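Local coordinates for proline iminopeptidase-related protein (Thermus thermophilus, PDB 2YYS) that is of unknown function but belongs to peptidase family S33 of the alpha/beta hydrolases, whose members are generally peptidases, at residues Phe104-Ala109 against Ala122-Pro127; Arg178-Trp183 against Leu257-Pro262; Leu221-Gly226 against Pro234-Val239; Pro246-Pro251 against Glu266-Glu271. One frame throughout, in Å; residues are numbered along the deposited sequence.

Contact 1 of 4, residues Phe104-Ala109 against Ala122-Pro127; sequences FGAVVA and AILLAP
The puckered ring of Pro127 is the nearest thing to a flat group here, and the Ala106 methyl meets it at CA and CB. Pro127 CB lies 3.6 Å from Ala106 CB, and Pro127 CA is almost as near, 3.8 Å from that methyl. One small methyl thus packs closely against one corner of the ring. Val223 of the next strand also touches Pro127. The second part of the contact is a leucine branch. Leu124 has CG beside its backbone N (chi1 -45°); with chi2 extended, CD2 comes nearer the helix. That methyl sits 4.1 Å from Ala109 CB and 4.4 Å from Ala106 CB. The residues are all buried and the contact is purely apolar. Ala106 and Ala109, about one turn apart, let the helix come close to the strand, with the CA atoms of Ala106 and Pro127 5.2 Å apart. In the fold, the contact closes the beta-alpha-beta unit of strand 97-102, helix 105-115 and strand 119-125. Helix 78-91 covers another side of helix 105-115, at Phe104 and Val108. Ala109 also touches strand 97-102 at Ala101, and strand 221-226 borders strand 119-125 by backbone hydrogen bonds.

Contact 2 of 4, residues Arg178-Trp183 against Leu257-Pro262; sequences RMAYEW and LWIDAP
Tyr181 and Ile259 are the nearest backbone points, with their CA atoms 7.7 Å apart, where one turn of helix 175-187 faces the short helix 257-260. Ile259 carries the contact with both of its branches. Its CG1 is beside the backbone N (chi1 -67°) and its CG2 is anti to that N. The longer branch extends until CD1 lies 4.2 Å from Tyr181 CB. The shorter branch puts CG2 4.2 Å from Ala180 CB. One isoleucine therefore spans two consecutive helix residues. Only the CB of Tyr181 takes part; its ring meets that of Tyr256, with the planes about 30° apart, and its side chain also touches Val41. Helix 175-187 is one of several helices between strands 119-125 and 221-226, where alpha/beta hydrolases of this family commonly insert a cap. The contact thus probably joins a cap region to a helix of the core. Beside it, Arg178 NH1 forms a salt bridge to Glu182 OE2 at 3.2 Å, one turn along the helix. The oxygen is approached from above the carboxylate plane, while it lies in the guanidinium plane. Lys164 gives Glu182 OE2 a second positive partner. On the other segment, Asp260 OD2 accepts a hydrogen bond from Gly254 N.

Contact 3 of 4, residues Leu221-Gly226 against Pro234-Val239; sequences LYVLVG and PYAEEV
Apolar packing between Ala236 and two valines, with Val239 alongside, makes up the whole direct contact. Ala236 CB points toward the strand and is met by both methyls of Val225: Val225 CG1 is 4.1 Å and Val225 CG2 4.2 Å from Ala236 CB. This follows from chi1 of Val225 (66°), which puts CG1 between the backbone N and the carbonyl carbon and CG2 anti to N. The alanine methyl therefore meets a fork of two methyls. Val223, two residues earlier on the strand, adds its CG1 at 4.3 Å from Ala236 CB. Its other methyl, CG2, lies 4.3 Å from Val239 CG1. Ala236 and Val239 are three residues apart on the helix, so both present their side chains to the same strand face. All four residues are buried.

Hydrogen bonds act within the segments and around them. Glu237 N donates to Pro234 O at 3.0 Å, after the cis peptide bond that precedes Pro234. The CB of Glu238 lies over one face of the Tyr235 ring, toward the rim, and the Tyr235 hydroxyl is hydrogen-bonded to Thr211 and Asn130.

The contact joins the first two elements of the unit strand 221-226, helix 236-243, strand 247-250. Strand 221-226 lies between strands 119-125 and 247-250 in the sheet. Ile247 of the latter also touches Val223 and Val225. Helix 262-274 covers Tyr222 and Leu224; Leu224 points away from segment 234-239.

Contact 4 of 4, residues Pro246-Pro251 against Glu266-Glu271; sequences PIRVLP and EEAFKE
Arg248 and Glu271 form the polar half of this contact through a two-bond salt bridge. Arg248 NE donates to Glu271 OE1 at 2.9 Å, with an N-H...O angle of 159°. Arg248 NH2 reaches Glu271 OE2 at 3.4 Å, a weak bond. OE1 lies close to the guanidinium plane, but it is met from above the carboxylate plane, and the two planes are 59° apart. The pair is therefore twisted, not coplanar. The two side chains cross at about a right angle. Arg248 is bent at chi2 (-66°), while Glu271 is extended beyond CG and reaches over from the helix.

The third guanidinium nitrogen is used too. Arg248 NH1 donates to Ile247 O at 2.9 Å, from above that carbonyl plane. All three nitrogens of the guanidinium thus have an acceptor, two on the glutamate and one on the strand itself. The main chain of Arg248 is paired with Val223 and Val225 of the adjacent strand.

Beside the ion pair is an apolar patch. Ala268 CB sits 4.2 Å from Arg248 CB and 4.1 Å from Leu250 CD2. Helix 262-274 packs here on strand 247-250, the outermost strand at this end of the sheet within the chain. The two run nearly antiparallel, their axes 9.8 Å apart. Replacing Arg248 by an alanine would probably leave the Glu271 carboxylate without its charged mate and free to turn.

Chemically, the contact couples a buried alanine-leucine patch to a partly exposed ion pair. The bond to Ile247 O probably steadies the guanidinium with its NE and NH2 turned to Glu271.

In the fold
Contacts 1, 3 and 4 share one sheet. Strands 119-125, 221-226 and 247-250 are neighbours in that order, and the centres of contacts 1 and 3, and of 3 and 4, are about 10 Å apart. Contact 2 lies about 17 Å from contact 4 and 19 Å from contacts 1 and 3, centre to centre. Leu257 links it to the sheet: its CD1 is 3.8 Å from Leu250 CD1. Helix 105-115 follows strand 97-102 at the usual place of the nucleophile elbow, but a glycine precedes Phe104 where S33 peptidases carry the catalytic serine, so classical serine catalysis is doubtful here. Ala126 touches Asp229 and His255, whose places match the family's acid and histidine, so contact 1 probably borders the active-site region.

Contact 1 of 4, residues Phe104-Ala109 against Ala122-Pro127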
loop_
_atom_site.group_PDB
_atom_site.type_symbol
_atom_site.label_atom_id
_atom_site.label_comp_id
_atom_site.label_asym_id
_atom_site.label_seq_id
_atom_site.Cartn_x
_atom_site.Cartn_y
_atom_site.Cartn_z
ATOM N N PHE A 104 -3.616 1.676 -0.873
ATOM C CA PHE A 104 -3.439 3.114 -1.032
ATOM C C PHE A 104 -1.973 3.519 -1.119
ATOM O O PHE A 104 -1.651 4.536 -1.711
ATOM C CB PHE A 104 -4.101 3.874 0.123
ATOM C CG PHE A 104 -4.008 5.371 -0.007
ATOM C CD1 PHE A 104 -4.518 6.016 -1.124
ATOM C CD2 PHE A 104 -3.382 6.122 0.962
ATOM C CE1 PHE A 104 -4.415 7.399 -1.247
ATOM C CE2 PHE A 104 -3.279 7.491 0.850
ATOM C CZ PHE A 104 -3.792 8.131 -0.246
ATOM N N GLY A 105 -1.093 2.728 -0.513
ATOM C CA GLY A 105 0.334 2.911 -0.672
ATOM C C GLY A 105 0.753 3.126 -2.117
ATOM O O GLY A 105 1.735 3.817 -2.373
ATOM N N ALA A 106 0.028 2.509 -3.052
ATOM C CA ALA A 106 0.326 2.648 -4.477
ATOM C C ALA A 106 0.320 4.091 -4.958
ATOM O O ALA A 106 1.178 4.463 -5.730
ATOM C CB ALA A 106 -0.634 1.836 -5.317
ATOM N N VAL A 107 -0.666 4.885 -4.542
ATOM C CA VAL A 107 -0.720 6.293 -4.953
ATOM C C VAL A 107 0.512 7.025 -4.458
ATOM O O VAL A 107 1.086 7.849 -5.180
ATOM C CB VAL A 107 -1.991 7.024 -4.449
ATOM C CG1 VAL A 107 -1.935 8.525 -4.763
ATOM C CG2 VAL A 107 -3.212 6.442 -5.099
ATOM N N VAL A 108 0.917 6.729 -3.225
ATOM C CA VAL A 108 2.087 7.365 -2.663
ATOM C C VAL A 108 3.320 6.938 -3.461
ATOM O O VAL A 108 4.132 7.772 -3.814
ATOM C CB VAL A 108 2.278 7.046 -1.157
ATOM C CG1 VAL A 108 3.509 7.746 -0.614
ATOM C CG2 VAL A 108 1.032 7.457 -0.353
ATOM N N ALA A 109 3.445 5.649 -3.754
ATOM C CA ALA A 109 4.589 5.133 -4.512
ATOM C C ALA A 109 4.693 5.737 -5.920
ATOM O O ALA A 109 5.769 6.101 -6.362
ATOM C CB ALA A 109 4.508 3.628 -4.615
ATOM N N ALA A 122 9.288 0.002 -8.558
ATOM C CA ALA A 122 8.280 -0.340 -7.565
ATOM C C ALA A 122 7.547 -1.626 -7.873
ATOM O O ALA A 122 7.412 -2.024 -9.029
ATOM C CB ALA A 122 7.275 0.808 -7.384
ATOM N N ILE A 123 7.104 -2.279 -6.810
ATOM C CA ILE A 123 6.155 -3.364 -6.888
ATOM C C ILE A 123 4.908 -2.872 -6.165
ATOM O O ILE A 123 4.961 -2.518 -4.977
ATOM C CB ILE A 123 6.727 -4.650 -6.244
ATOM C CG1 ILE A 123 7.993 -5.075 -6.992
ATOM C CG2 ILE A 123 5.694 -5.762 -6.287
ATOM C CD1 ILE A 123 8.779 -6.235 -6.360
ATOM N N LEU A 124 3.810 -2.803 -6.911
ATOM C CA LEU A 124 2.509 -2.413 -6.395
ATOM C C LEU A 124 1.667 -3.656 -6.110
ATOM O O LEU A 124 1.264 -4.384 -7.024
ATOM C CB LEU A 124 1.795 -1.521 -7.408
ATOM C CG LEU A 124 2.613 -0.395 -8.056
ATOM C CD1 LEU A 124 1.756 0.407 -9.061
ATOM C CD2 LEU A 124 3.180 0.529 -7.008
ATOM N N LEU A 125 1.421 -3.901 -4.830
ATOM C CA LEU A 125 0.566 -4.992 -4.403
ATOM C C LEU A 125 -0.833 -4.463 -4.188
ATOM O O LEU A 125 -1.036 -3.542 -3.395
ATOM C CB LEU A 125 1.088 -5.602 -3.106
ATOM C CG LEU A 125 2.577 -5.945 -3.065
ATOM C CD1 LEU A 125 2.966 -6.385 -1.664
ATOM C CD2 LEU A 125 2.923 -7.018 -4.064
ATOM N N ALA A 126 -1.807 -5.061 -4.861
ATOM C CA ALA A 126 -3.201 -4.702 -4.647
ATOM C C ALA A 126 -3.402 -3.185 -4.672
ATOM O O ALA A 126 -3.942 -2.599 -3.739
ATOM C CB ALA A 126 -3.659 -5.263 -3.326
ATOM N N PRO A 127 -2.988 -2.542 -5.749
ATOM C CA PRO A 127 -3.023 -1.078 -5.796
ATOM C C PRO A 127 -4.447 -0.532 -5.725
ATOM O O PRO A 127 -5.372 -1.117 -6.314
ATOM C CB PRO A 127 -2.392 -0.764 -7.150
ATOM C CG PRO A 127 -2.722 -1.998 -7.985
ATOM C CD PRO A 127 -2.527 -3.130 -7.018
#

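Contact 2 of 4, residues Arg178-Trp183 against Leu257-Pro262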
loop_
_atom_site.group_PDB
_atom_site.type_symbol
_atom_site.label_atom_id
_atom_site.label_comp_id
_atom_site.label_asym_id
_atom_site.label_seq_id
_atom_site.Cartn_x
_atom_site.Cartn_y
_atom_site.Cartn_z
ATOM N N ARG A 178 -9.259 -14.457 6.526
ATOM C CA ARG A 178 -9.651 -13.344 7.380
ATOM C C ARG A 178 -9.214 -13.569 8.831
ATOM O O ARG A 178 -8.668 -12.667 9.455
ATOM C CB ARG A 178 -11.161 -13.124 7.353
ATOM C CG ARG A 178 -11.610 -11.940 8.198
ATOM C CD ARG A 178 -13.091 -11.610 8.087
ATOM N NE ARG A 178 -13.941 -12.759 8.378
ATOM C CZ ARG A 178 -14.187 -13.248 9.588
ATOM N NH1 ARG A 178 -13.667 -12.693 10.681
ATOM N NH2 ARG A 178 -14.968 -14.308 9.707
ATOM N N MET A 179 -9.467 -14.768 9.354
ATOM C CA MET A 179 -9.155 -15.084 10.756
ATOM C C MET A 179 -7.650 -15.113 10.991
ATOM O O MET A 179 -7.170 -14.671 12.035
ATOM C CB MET A 179 -9.790 -16.420 11.173
ATOM C CG MET A 179 -11.177 -16.236 11.805
ATOM S SD MET A 179 -12.183 -17.742 11.662
ATOM C CE MET A 179 -12.150 -18.368 13.392
ATOM N N ALA A 180 -6.907 -15.596 10.013
ATOM C CA ALA A 180 -5.454 -15.523 10.076
ATOM C C ALA A 180 -4.975 -14.055 10.116
ATOM O O ALA A 180 -4.063 -13.705 10.888
ATOM C CB ALA A 180 -4.830 -16.266 8.919
ATOM N N TYR A 181 -5.621 -13.198 9.326
ATOM C CA TYR A 181 -5.261 -11.791 9.305
ATOM C C TYR A 181 -5.574 -11.150 10.659
ATOM O O TYR A 181 -4.742 -10.449 11.230
ATOM C CB TYR A 181 -5.957 -11.029 8.179
ATOM C CG TYR A 181 -5.808 -9.560 8.368
ATOM C CD1 TYR A 181 -4.665 -8.909 7.925
ATOM C CD2 TYR A 181 -6.778 -8.819 9.051
ATOM C CE1 TYR A 181 -4.495 -7.571 8.121
ATOM C CE2 TYR A 181 -6.607 -7.460 9.264
ATOM C CZ TYR A 181 -5.454 -6.847 8.794
ATOM O OH TYR A 181 -5.244 -5.507 8.982
ATOM N N GLU A 182 -6.771 -11.398 11.169
ATOM C CA GLU A 182 -7.230 -10.722 12.374
ATOM C C GLU A 182 -6.402 -11.136 13.591
ATOM O O GLU A 182 -6.054 -10.299 14.419
ATOM C CB GLU A 182 -8.715 -10.971 12.597
ATOM C CG GLU A 182 -9.591 -10.190 11.629
ATOM C CD GLU A 182 -11.079 -10.377 11.883
ATOM O OE1 GLU A 182 -11.455 -10.793 13.006
ATOM O OE2 GLU A 182 -11.875 -10.094 10.961
ATOM N N TRP A 183 -6.032 -12.410 13.659
ATOM C CA TRP A 183 -5.232 -12.906 14.762
ATOM C C TRP A 183 -3.839 -12.268 14.740
ATOM O O TRP A 183 -3.320 -11.870 15.765
ATOM C CB TRP A 183 -5.127 -14.429 14.723
ATOM C CG TRP A 183 -4.625 -14.993 16.004
ATOM C CD1 TRP A 183 -3.326 -15.284 16.325
ATOM C CD2 TRP A 183 -5.406 -15.319 17.161
ATOM N NE1 TRP A 183 -3.256 -15.783 17.604
ATOM C CE2 TRP A 183 -4.518 -15.812 18.143
ATOM C CE3 TRP A 183 -6.774 -15.242 17.470
ATOM C CZ2 TRP A 183 -4.948 -16.226 19.412
ATOM C CZ3 TRP A 183 -7.204 -15.653 18.733
ATOM C CH2 TRP A 183 -6.291 -16.140 19.686
ATOM N N LEU A 257 -2.855 -11.032 -0.243
ATOM C CA LEU A 257 -2.764 -12.111 -1.200
ATOM C C LEU A 257 -1.720 -13.168 -0.822
ATOM O O LEU A 257 -1.863 -14.336 -1.198
ATOM C CB LEU A 257 -2.625 -11.557 -2.630
ATOM C CG LEU A 257 -1.380 -10.795 -3.069
ATOM C CD1 LEU A 257 -1.399 -10.567 -4.563
ATOM C CD2 LEU A 257 -1.281 -9.439 -2.375
ATOM N N TRP A 258 -0.719 -12.776 -0.034
ATOM C CA TRP A 258 0.316 -13.695 0.424
ATOM C C TRP A 258 -0.203 -14.665 1.505
ATOM O O TRP A 258 0.359 -15.731 1.697
ATOM C CB TRP A 258 1.549 -12.916 0.935
ATOM C CG TRP A 258 1.215 -11.900 1.971
ATOM C CD1 TRP A 258 1.135 -12.108 3.314
ATOM C CD2 TRP A 258 0.878 -10.522 1.758
ATOM N NE1 TRP A 258 0.769 -10.944 3.949
ATOM C CE2 TRP A 258 0.615 -9.953 3.018
ATOM C CE3 TRP A 258 0.787 -9.702 0.629
ATOM C CZ2 TRP A 258 0.247 -8.613 3.177
ATOM C CZ3 TRP A 258 0.415 -8.369 0.785
ATOM C CH2 TRP A 258 0.153 -7.839 2.048
ATOM N N ILE A 259 -1.258 -14.273 2.216
ATOM C CA ILE A 259 -1.929 -15.138 3.181
ATOM C C ILE A 259 -2.816 -16.181 2.482
ATOM O O ILE A 259 -2.800 -17.357 2.835
ATOM C CB ILE A 259 -2.790 -14.286 4.135
ATOM C CG1 ILE A 259 -1.902 -13.405 5.022
ATOM C CG2 ILE A 259 -3.702 -15.170 4.995
ATOM C CD1 ILE A 259 -2.697 -12.531 5.999
ATOM N N ASP A 260 -3.607 -15.723 1.513
ATOM C CA ASP A 260 -4.545 -16.578 0.799
ATOM C C ASP A 260 -3.833 -17.559 -0.126
ATOM O O ASP A 260 -4.305 -18.666 -0.318
ATOM C CB ASP A 260 -5.515 -15.736 -0.037
ATOM C CG ASP A 260 -6.487 -14.946 0.799
ATOM O OD1 ASP A 260 -7.016 -15.486 1.800
ATOM O OD2 ASP A 260 -6.802 -13.762 0.519
ATOM N N ALA A 261 -2.697 -17.159 -0.697
ATOM C CA ALA A 261 -2.037 -17.943 -1.730
ATOM C C ALA A 261 -0.511 -17.855 -1.618
ATOM O O ALA A 261 0.155 -17.308 -2.500
ATOM C CB ALA A 261 -2.509 -17.489 -3.099
ATOM N N PRO A 262 0.040 -18.431 -0.549
ATOM C CA PRO A 262 1.457 -18.243 -0.213
ATOM C C PRO A 262 2.401 -18.679 -1.313
ATOM O O PRO A 262 3.366 -17.973 -1.586
ATOM C CB PRO A 262 1.679 -19.110 1.041
ATOM C CG PRO A 262 0.347 -19.614 1.473
ATOM C CD PRO A 262 -0.658 -19.321 0.395
#

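Contact 3 of 4, residues Leu221-Gly226 against Pro234-Val239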
loop_
_atom_site.group_PDB
_atom_site.type_symbol
_atom_site.label_atom_id
_atom_site.label_comp_id
_atom_site.label_asym_id
_atom_site.label_seq_id
_atom_site.Cartn_x
_atom_site.Cartn_y
_atom_site.Cartn_z
ATOM N N LEU A 221 8.415 -1.617 -13.048
ATOM C CA LEU A 221 7.198 -1.510 -12.264
ATOM C C LEU A 221 6.423 -2.817 -12.463
ATOM O O LEU A 221 6.303 -3.300 -13.590
ATOM C CB LEU A 221 6.399 -0.308 -12.775
ATOM C CG LEU A 221 5.482 0.520 -11.877
ATOM C CD1 LEU A 221 6.155 0.951 -10.627
ATOM C CD2 LEU A 221 5.031 1.761 -12.632
ATOM N N TYR A 222 5.905 -3.384 -11.381
ATOM C CA TYR A 222 5.156 -4.637 -11.433
ATOM C C TYR A 222 3.886 -4.489 -10.609
ATOM O O TYR A 222 3.895 -3.850 -9.559
ATOM C CB TYR A 222 5.987 -5.780 -10.836
ATOM C CG TYR A 222 6.356 -6.894 -11.789
ATOM C CD1 TYR A 222 7.300 -6.678 -12.788
ATOM C CD2 TYR A 222 5.776 -8.172 -11.680
ATOM C CE1 TYR A 222 7.666 -7.697 -13.669
ATOM C CE2 TYR A 222 6.130 -9.211 -12.563
ATOM C CZ TYR A 222 7.082 -8.963 -13.561
ATOM O OH TYR A 222 7.469 -9.956 -14.453
ATOM N N VAL A 223 2.812 -5.102 -11.079
ATOM C CA VAL A 223 1.559 -5.137 -10.361
ATOM C C VAL A 223 1.246 -6.591 -10.017
ATOM O O VAL A 223 1.238 -7.454 -10.890
ATOM C CB VAL A 223 0.405 -4.539 -11.187
ATOM C CG1 VAL A 223 -0.905 -4.675 -10.442
ATOM C CG2 VAL A 223 0.684 -3.066 -11.525
ATOM N N LEU A 224 1.016 -6.836 -8.733
ATOM C CA LEU A 224 0.587 -8.132 -8.213
ATOM C C LEU A 224 -0.715 -7.916 -7.485
ATOM O O LEU A 224 -0.808 -7.033 -6.635
ATOM C CB LEU A 224 1.589 -8.683 -7.198
ATOM C CG LEU A 224 2.762 -9.535 -7.655
ATOM C CD1 LEU A 224 3.644 -8.782 -8.599
ATOM C CD2 LEU A 224 3.565 -9.991 -6.435
ATOM N N VAL A 225 -1.712 -8.731 -7.790
ATOM C CA VAL A 225 -3.033 -8.546 -7.213
ATOM C C VAL A 225 -3.788 -9.870 -7.126
ATOM O O VAL A 225 -3.562 -10.783 -7.910
ATOM C CB VAL A 225 -3.823 -7.500 -8.042
ATOM C CG1 VAL A 225 -4.115 -8.023 -9.446
ATOM C CG2 VAL A 225 -5.105 -7.075 -7.337
ATOM N N GLY A 226 -4.699 -9.966 -6.170
ATOM C CA GLY A 226 -5.504 -11.168 -6.015
ATOM C C GLY A 226 -6.716 -11.072 -6.911
ATOM O O GLY A 226 -7.364 -10.039 -6.969
ATOM N N PRO A 234 -11.147 -6.051 -10.653
ATOM C CA PRO A 234 -10.256 -5.934 -11.818
ATOM C C PRO A 234 -9.709 -4.547 -12.185
ATOM O O PRO A 234 -9.072 -4.462 -13.232
ATOM C CB PRO A 234 -11.151 -6.424 -12.971
ATOM C CG PRO A 234 -12.543 -6.033 -12.567
ATOM C CD PRO A 234 -12.565 -6.028 -11.055
ATOM N N TYR A 235 -9.913 -3.509 -11.380
ATOM C CA TYR A 235 -9.398 -2.192 -11.757
ATOM C C TYR A 235 -7.876 -2.169 -11.923
ATOM O O TYR A 235 -7.356 -1.363 -12.686
ATOM C CB TYR A 235 -9.845 -1.102 -10.781
ATOM C CG TYR A 235 -9.826 0.245 -11.445
ATOM C CD1 TYR A 235 -10.899 0.680 -12.203
ATOM C CD2 TYR A 235 -8.704 1.063 -11.360
ATOM C CE1 TYR A 235 -10.870 1.912 -12.850
ATOM C CE2 TYR A 235 -8.658 2.275 -11.991
ATOM C CZ TYR A 235 -9.739 2.707 -12.734
ATOM O OH TYR A 235 -9.667 3.924 -13.364
ATOM N N ALA A 236 -7.172 -3.061 -11.230
ATOM C CA ALA A 236 -5.723 -3.148 -11.323
ATOM C C ALA A 236 -5.250 -3.442 -12.750
ATOM O O ALA A 236 -4.116 -3.139 -13.083
ATOM C CB ALA A 236 -5.176 -4.203 -10.343
ATOM N N GLU A 237 -6.109 -4.030 -13.584
ATOM C CA GLU A 237 -5.808 -4.199 -15.009
ATOM C C GLU A 237 -5.597 -2.848 -15.701
ATOM O O GLU A 237 -4.710 -2.725 -16.536
ATOM C CB GLU A 237 -6.935 -4.933 -15.756
ATOM C CG GLU A 237 -7.225 -6.348 -15.277
ATOM C CD GLU A 237 -6.305 -7.391 -15.878
ATOM O OE1 GLU A 237 -5.302 -7.004 -16.527
ATOM O OE2 GLU A 237 -6.587 -8.602 -15.688
ATOM N N GLU A 238 -6.452 -1.869 -15.388
ATOM C CA GLU A 238 -6.306 -0.495 -15.888
ATOM C C GLU A 238 -4.972 0.108 -15.452
ATOM O O GLU A 238 -4.281 0.735 -16.256
ATOM C CB GLU A 238 -7.459 0.424 -15.415
ATOM C CG GLU A 238 -8.816 0.198 -16.080
ATOM C CD GLU A 238 -8.803 0.463 -17.575
ATOM O OE1 GLU A 238 -7.925 1.206 -18.067
ATOM O OE2 GLU A 238 -9.672 -0.083 -18.276
ATOM N N VAL A 239 -4.616 -0.088 -14.187
ATOM C CA VAL A 239 -3.359 0.427 -13.651
ATOM C C VAL A 239 -2.192 -0.123 -14.438
ATOM O O VAL A 239 -1.313 0.621 -14.872
ATOM C CB VAL A 239 -3.177 0.068 -12.154
ATOM C CG1 VAL A 239 -1.804 0.453 -11.657
ATOM C CG2 VAL A 239 -4.234 0.766 -11.318
#

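Contact 4 of 4, residues Pro246-Pro251 against Glu266-Glu271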
loop_
_atom_site.group_PDB
_atom_site.type_symbol
_atom_site.label_atom_id
_atom_site.label_comp_id
_atom_site.label_asym_id
_atom_site.label_seq_id
_atom_site.Cartn_x
_atom_site.Cartn_y
_atom_site.Cartn_z
ATOM N N PRO A 246 3.926 -5.197 -16.253
ATOM C CA PRO A 246 3.411 -6.557 -16.110
ATOM C C PRO A 246 2.489 -6.671 -14.888
ATOM O O PRO A 246 2.689 -6.017 -13.854
ATOM C CB PRO A 246 4.673 -7.400 -15.945
ATOM C CG PRO A 246 5.769 -6.566 -16.568
ATOM C CD PRO A 246 5.397 -5.152 -16.308
ATOM N N ILE A 247 1.448 -7.472 -15.044
ATOM C CA ILE A 247 0.513 -7.755 -13.969
ATOM C C ILE A 247 0.439 -9.261 -13.779
ATOM O O ILE A 247 0.441 -10.010 -14.752
ATOM C CB ILE A 247 -0.890 -7.161 -14.260
ATOM C CG1 ILE A 247 -1.807 -7.398 -13.061
ATOM C CG2 ILE A 247 -1.499 -7.710 -15.596
ATOM C CD1 ILE A 247 -3.082 -6.603 -13.088
ATOM N N ARG A 248 0.406 -9.685 -12.518
ATOM C CA ARG A 248 0.165 -11.072 -12.149
ATOM C C ARG A 248 -1.047 -11.088 -11.236
ATOM O O ARG A 248 -1.067 -10.412 -10.208
ATOM C CB ARG A 248 1.367 -11.666 -11.415
ATOM C CG ARG A 248 2.668 -11.687 -12.225
ATOM C CD ARG A 248 2.630 -12.604 -13.440
ATOM N NE ARG A 248 3.836 -12.472 -14.266
ATOM C CZ ARG A 248 3.937 -11.773 -15.406
ATOM N NH1 ARG A 248 2.910 -11.082 -15.900
ATOM N NH2 ARG A 248 5.098 -11.753 -16.051
ATOM N N VAL A 249 -2.051 -11.856 -11.637
ATOM C CA VAL A 249 -3.313 -12.001 -10.927
ATOM C C VAL A 249 -3.343 -13.402 -10.300
ATOM O O VAL A 249 -3.338 -14.395 -11.010
ATOM C CB VAL A 249 -4.503 -11.820 -11.898
ATOM C CG1 VAL A 249 -5.818 -11.822 -11.156
ATOM C CG2 VAL A 249 -4.353 -10.511 -12.693
ATOM N N LEU A 250 -3.350 -13.479 -8.973
ATOM C CA LEU A 250 -3.270 -14.761 -8.281
ATOM C C LEU A 250 -4.673 -15.298 -8.071
ATOM O O LEU A 250 -5.490 -14.637 -7.442
ATOM C CB LEU A 250 -2.567 -14.624 -6.922
ATOM C CG LEU A 250 -1.193 -13.943 -6.901
ATOM C CD1 LEU A 250 -0.490 -14.155 -5.563
ATOM C CD2 LEU A 250 -0.318 -14.426 -8.038
ATOM N N PRO A 251 -4.957 -16.497 -8.583
ATOM C CA PRO A 251 -6.270 -17.121 -8.365
ATOM C C PRO A 251 -6.566 -17.275 -6.884
ATOM O O PRO A 251 -5.642 -17.496 -6.087
ATOM C CB PRO A 251 -6.139 -18.519 -9.005
ATOM C CG PRO A 251 -4.907 -18.497 -9.842
ATOM C CD PRO A 251 -4.051 -17.343 -9.387
ATOM N N GLU A 266 4.747 -16.272 -3.637
ATOM C CA GLU A 266 6.194 -16.408 -3.585
ATOM C C GLU A 266 6.761 -16.385 -4.995
ATOM O O GLU A 266 7.734 -15.698 -5.270
ATOM C CB GLU A 266 6.583 -17.714 -2.898
ATOM C CG GLU A 266 8.040 -18.106 -3.129
ATOM C CD GLU A 266 8.507 -19.238 -2.235
ATOM O OE1 GLU A 266 7.696 -20.104 -1.881
ATOM O OE2 GLU A 266 9.700 -19.266 -1.901
ATOM N N GLU A 267 6.150 -17.163 -5.883
ATOM C CA GLU A 267 6.585 -17.225 -7.274
ATOM C C GLU A 267 6.464 -15.850 -7.961
ATOM O O GLU A 267 7.411 -15.387 -8.594
ATOM C CB GLU A 267 5.776 -18.297 -8.023
ATOM C CG GLU A 267 5.889 -18.278 -9.543
ATOM C CD GLU A 267 5.044 -19.372 -10.203
ATOM O OE1 GLU A 267 3.798 -19.408 -10.001
ATOM O OE2 GLU A 267 5.633 -20.201 -10.927
ATOM N N ALA A 268 5.312 -15.200 -7.828
ATOM C CA ALA A 268 5.087 -13.917 -8.493
ATOM C C ALA A 268 5.954 -12.816 -7.890
ATOM O O ALA A 268 6.475 -11.977 -8.608
ATOM C CB ALA A 268 3.623 -13.528 -8.433
ATOM N N PHE A 269 6.122 -12.829 -6.575
ATOM C CA PHE A 269 6.866 -11.769 -5.899
ATOM C C PHE A 269 8.354 -11.870 -6.228
ATOM O O PHE A 269 8.995 -10.853 -6.504
ATOM C CB PHE A 269 6.624 -11.813 -4.388
ATOM C CG PHE A 269 7.081 -10.585 -3.651
ATOM C CD1 PHE A 269 6.692 -9.319 -4.060
ATOM C CD2 PHE A 269 7.893 -10.699 -2.533
ATOM C CE1 PHE A 269 7.107 -8.194 -3.374
ATOM C CE2 PHE A 269 8.315 -9.569 -1.844
ATOM C CZ PHE A 269 7.913 -8.318 -2.263
ATOM N N LYS A 270 8.883 -13.097 -6.236
ATOM C CA LYS A 270 10.281 -13.331 -6.595
ATOM C C LYS A 270 10.561 -12.910 -8.030
ATOM O O LYS A 270 11.615 -12.364 -8.319
ATOM C CB LYS A 270 10.668 -14.800 -6.400
ATOM C CG LYS A 270 10.938 -15.186 -4.938
ATOM C CD LYS A 270 11.327 -16.664 -4.814
ATOM C CE LYS A 270 12.458 -16.883 -3.820
ATOM N NZ LYS A 270 12.698 -18.345 -3.589
ATOM N N GLU A 271 9.620 -13.161 -8.926
ATOM C CA GLU A 271 9.743 -12.705 -10.302
ATOM C C GLU A 271 9.773 -11.164 -10.340
ATOM O O GLU A 271 10.616 -10.578 -11.010
ATOM C CB GLU A 271 8.587 -13.273 -11.146
ATOM C CG GLU A 271 8.476 -12.713 -12.556
ATOM C CD GLU A 271 7.311 -13.297 -13.348
ATOM O OE1 GLU A 271 6.189 -13.431 -12.796
ATOM O OE2 GLU A 271 7.515 -13.615 -14.542
#